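Local coordinates for SxtG (Microseira wollei, PDB 6U1R), which probably transfers an amidino group to its substrate in the biosynthetic pathway of the paralytic shellfish toxin saxitoxin, at residues A[119-124]-A[155-160]. Sequence-based numbering, arbitrary orientation.
Sequences FSTPAW and NRYFEA
Phe158 drives the edge of its ring into the face of Phe119: the planes stand at 89°, a T-shaped stack, and CD2 of Phe158 sits over the centre of the Phe119 ring. The closest approach is 3.5 Å, from Phe119 CD1 to Phe158 CE2. A second T forms next to it, this time with 119-124 supplying the edge: the CZ2 and CH2 rim of Trp124 points at one face of Tyr157, with the six-membered ring centroids 5.1 Å apart. Phe119 and Trp124 reach these partners with chi1 near +50°, which puts CG of each between the backbone N and the carbonyl carbon.

Aliphatic carbons pack against the same rings. Tyr157 CB lies 3.8 Å from Phe119 CE1, and Thr121 CG2 touches Tyr157 CE2 at 3.9 Å.

Each segment is also braced by polar bonds of its own. Thr121 OG1 accepts from Ala123 N at 3.1 Å, an ST turn that shapes the bend ahead of Trp124. Across the type I turn 156-159, Arg156 grips Glu159 side-on, NE to OE1 and NH2 to OE2, and Asp137 adds a second carboxylate at NH2.

Tyr157 OH and Trp124 NE1 bond to the backbone oxygens of Pro183 and Gln184. This buried aromatic cluster joins the small 119-120/125-126 hairpin to the loop between strand 145-148 and helix 164-172, beside the second subunit, whose Trp161 packs on Thr121.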
ATOM      1  N   PHE A 119       0.710 -19.100  -0.540  1.00 17.30           N
ATOM      2  CA  PHE A 119       1.328 -18.087   0.304  1.00 17.22           C
ATOM      3  C   PHE A 119       0.539 -17.960   1.608  1.00 15.76           C
ATOM      4  O   PHE A 119      -0.551 -18.506   1.761  1.00 16.47           O
ATOM      5  CB  PHE A 119       1.462 -16.745  -0.439  1.00 15.86           C
ATOM      6  CG  PHE A 119       0.171 -16.223  -1.044  1.00 16.51           C
ATOM      7  CD1 PHE A 119      -0.706 -15.462  -0.288  1.00 15.59           C
ATOM      8  CD2 PHE A 119      -0.147 -16.478  -2.375  1.00 16.30           C
ATOM      9  CE1 PHE A 119      -1.873 -14.946  -0.846  1.00 14.60           C
ATOM     10  CE2 PHE A 119      -1.322 -15.979  -2.944  1.00 15.29           C
ATOM     11  CZ  PHE A 119      -2.190 -15.219  -2.179  1.00 15.66           C
ATOM     12  N   SER A 120       1.112 -17.232   2.561  1.00 16.09           N
ATOM     13  CA  SER A 120       0.544 -17.213   3.899  1.00 16.35           C
ATOM     14  C   SER A 120       0.966 -15.935   4.605  1.00 15.84           C
ATOM     15  O   SER A 120       2.040 -15.389   4.344  1.00 16.24           O
ATOM     16  CB  SER A 120       1.012 -18.429   4.709  1.00 18.54           C
ATOM     17  OG  SER A 120       2.408 -18.375   4.873  1.00 19.67           O
ATOM     18  N   THR A 121       0.104 -15.473   5.496  1.00 16.24           N
ATOM     19  CA  THR A 121       0.381 -14.392   6.420  1.00 15.80           C
ATOM     20  C   THR A 121       0.438 -14.983   7.825  1.00 18.17           C
ATOM     21  O   THR A 121       0.166 -16.182   8.022  1.00 17.85           O
ATOM     22  CB  THR A 121      -0.707 -13.314   6.365  1.00 16.43           C
ATOM     23  OG1 THR A 121      -1.897 -13.811   6.999  1.00 15.76           O
ATOM     24  CG2 THR A 121      -1.049 -12.931   4.928  1.00 15.23           C
ATOM     25  N   PRO A 122       0.741 -14.174   8.835  1.00 17.55           N
ATOM     26  CA  PRO A 122       0.732 -14.696  10.210  1.00 17.11           C
ATOM     27  C   PRO A 122      -0.634 -15.188  10.659  1.00 18.52           C
ATOM     28  O   PRO A 122      -0.715 -15.936  11.640  1.00 20.50           O
ATOM     29  CB  PRO A 122       1.214 -13.494  11.041  1.00 18.24           C
ATOM     30  CG  PRO A 122       2.109 -12.731  10.071  1.00 18.16           C
ATOM     31  CD  PRO A 122       1.352 -12.840   8.751  1.00 16.14           C
ATOM     32  N   ALA A 123      -1.714 -14.821   9.958  1.00 18.37           N
ATOM     33  CA  ALA A 123      -3.068 -15.137  10.392  1.00 18.11           C
ATOM     34  C   ALA A 123      -3.827 -16.116   9.497  1.00 18.75           C
ATOM     35  O   ALA A 123      -4.849 -16.651   9.937  1.00 17.57           O
ATOM     36  CB  ALA A 123      -3.897 -13.849  10.492  1.00 20.08           C
ATOM     37  N   TRP A 124      -3.395 -16.338   8.256  1.00 16.59           N
ATOM     38  CA  TRP A 124      -4.165 -17.164   7.328  1.00 15.81           C
ATOM     39  C   TRP A 124      -3.266 -17.598   6.183  1.00 16.36           C
ATOM     40  O   TRP A 124      -2.193 -17.035   5.964  1.00 16.47           O
ATOM     41  CB  TRP A 124      -5.409 -16.434   6.785  1.00 16.51           C
ATOM     42  CG  TRP A 124      -5.155 -15.062   6.201  1.00 16.65           C
ATOM     43  CD1 TRP A 124      -5.342 -13.872   6.827  1.00 15.71           C
ATOM     44  CD2 TRP A 124      -4.706 -14.748   4.866  1.00 15.28           C
ATOM     45  NE1 TRP A 124      -5.026 -12.831   5.979  1.00 15.76           N
ATOM     46  CE2 TRP A 124      -4.634 -13.340   4.770  1.00 15.25           C
ATOM     47  CE3 TRP A 124      -4.353 -15.516   3.755  1.00 15.07           C
ATOM     48  CZ2 TRP A 124      -4.232 -12.690   3.607  1.00 14.64           C
ATOM     49  CZ3 TRP A 124      -3.946 -14.880   2.609  1.00 14.31           C
ATOM     50  CH2 TRP A 124      -3.896 -13.468   2.537  1.00 15.11           C
ATOM     51  N   ASN A 155      -6.965 -14.474  -1.911  1.00 12.93           N
ATOM     52  CA  ASN A 155      -6.205 -15.118  -2.978  1.00 14.69           C
ATOM     53  C   ASN A 155      -5.589 -14.118  -3.944  1.00 14.63           C
ATOM     54  O   ASN A 155      -4.718 -14.495  -4.734  1.00 14.54           O
ATOM     55  CB  ASN A 155      -7.093 -16.090  -3.739  1.00 14.75           C
ATOM     56  CG  ASN A 155      -7.530 -17.253  -2.890  1.00 15.92           C
ATOM     57  OD1 ASN A 155      -8.497 -17.146  -2.148  1.00 17.81           O
ATOM     58  ND2 ASN A 155      -6.799 -18.375  -2.971  1.00 17.74           N
ATOM     59  N   ARG A 156      -6.030 -12.863  -3.919  1.00 14.16           N
ATOM     60  CA  ARG A 156      -5.513 -11.834  -4.816  1.00 13.60           C
ATOM     61  C   ARG A 156      -4.489 -10.917  -4.148  1.00 13.27           C
ATOM     62  O   ARG A 156      -4.111  -9.902  -4.727  1.00 12.35           O
ATOM     63  CB  ARG A 156      -6.698 -11.032  -5.387  1.00 13.27           C
ATOM     64  CG  ARG A 156      -7.814 -11.929  -5.925  1.00 14.05           C
ATOM     65  CD  ARG A 156      -8.887 -11.150  -6.669  1.00 14.98           C
ATOM     66  NE  ARG A 156      -8.434 -10.692  -7.981  1.00 13.25           N
ATOM     67  CZ  ARG A 156      -9.219 -10.109  -8.879  1.00 15.01           C
ATOM     68  NH1 ARG A 156     -10.498  -9.913  -8.611  1.00 12.86           N
ATOM     69  NH2 ARG A 156      -8.723  -9.756 -10.061  1.00 14.67           N
ATOM     70  N   TYR A 157      -3.971 -11.305  -2.975  1.00 13.44           N
ATOM     71  CA  TYR A 157      -3.076 -10.467  -2.173  1.00 12.87           C
ATOM     72  C   TYR A 157      -1.833 -10.033  -2.938  1.00 12.10           C
ATOM     73  O   TYR A 157      -1.279  -8.955  -2.671  1.00 14.50           O
ATOM     74  CB  TYR A 157      -2.629 -11.260  -0.950  1.00 14.47           C
ATOM     75  CG  TYR A 157      -2.440 -10.503   0.353  1.00 14.69           C
ATOM     76  CD1 TYR A 157      -3.465  -9.752   0.904  1.00 13.83           C
ATOM     77  CD2 TYR A 157      -1.265 -10.631   1.070  1.00 16.15           C
ATOM     78  CE1 TYR A 157      -3.300  -9.124   2.126  1.00 14.22           C
ATOM     79  CE2 TYR A 157      -1.087 -10.022   2.275  1.00 16.17           C
ATOM     80  CZ  TYR A 157      -2.111  -9.278   2.814  1.00 16.11           C
ATOM     81  OH  TYR A 157      -1.882  -8.682   4.038  1.00 16.76           O
ATOM     82  N   PHE A 158      -1.336 -10.878  -3.836  1.00 12.98           N
ATOM     83  CA  PHE A 158      -0.104 -10.619  -4.569  1.00 11.94           C
ATOM     84  C   PHE A 158      -0.355 -10.470  -6.063  1.00 12.80           C
ATOM     85  O   PHE A 158       0.559 -10.660  -6.877  1.00 12.13           O
ATOM     86  CB  PHE A 158       0.913 -11.730  -4.293  1.00 14.94           C
ATOM     87  CG  PHE A 158       1.401 -11.738  -2.877  1.00 15.49           C
ATOM     88  CD1 PHE A 158       2.221 -10.723  -2.425  1.00 16.03           C
ATOM     89  CD2 PHE A 158       1.009 -12.728  -1.983  1.00 13.70           C
ATOM     90  CE1 PHE A 158       2.671 -10.686  -1.123  1.00 16.18           C
ATOM     91  CE2 PHE A 158       1.454 -12.686  -0.661  1.00 15.10           C
ATOM     92  CZ  PHE A 158       2.281 -11.669  -0.236  1.00 14.80           C
ATOM     93  N   GLU A 159      -1.568 -10.109  -6.443  1.00 12.86           N
ATOM     94  CA  GLU A 159      -1.854 -10.038  -7.860  1.00 13.49           C
ATOM     95  C   GLU A 159      -1.113  -8.897  -8.542  1.00 13.64           C
ATOM     96  O   GLU A 159      -0.939  -8.946  -9.764  1.00 15.19           O
ATOM     97  CB  GLU A 159      -3.357  -9.909  -8.081  1.00 13.36           C
ATOM     98  CG  GLU A 159      -3.771 -10.250  -9.481  1.00 14.70           C
ATOM     99  CD  GLU A 159      -5.246 -10.590  -9.577  1.00 13.95           C
ATOM    100  OE1 GLU A 159      -5.744 -11.375  -8.735  1.00 15.75           O
ATOM    101  OE2 GLU A 159      -5.944 -10.062 -10.482  1.00 14.56           O
ATOM    102  N   ALA A 160      -0.660  -7.872  -7.806  1.00 12.59           N
ATOM    103  CA  ALA A 160       0.078  -6.813  -8.487  1.00 12.96           C
ATOM    104  C   ALA A 160       1.431  -7.277  -9.016  1.00 14.43           C
ATOM    105  O   ALA A 160       2.030  -6.572  -9.834  1.00 13.77           O
ATOM    106  CB  ALA A 160       0.287  -5.610  -7.563  1.00 13.95           C
TER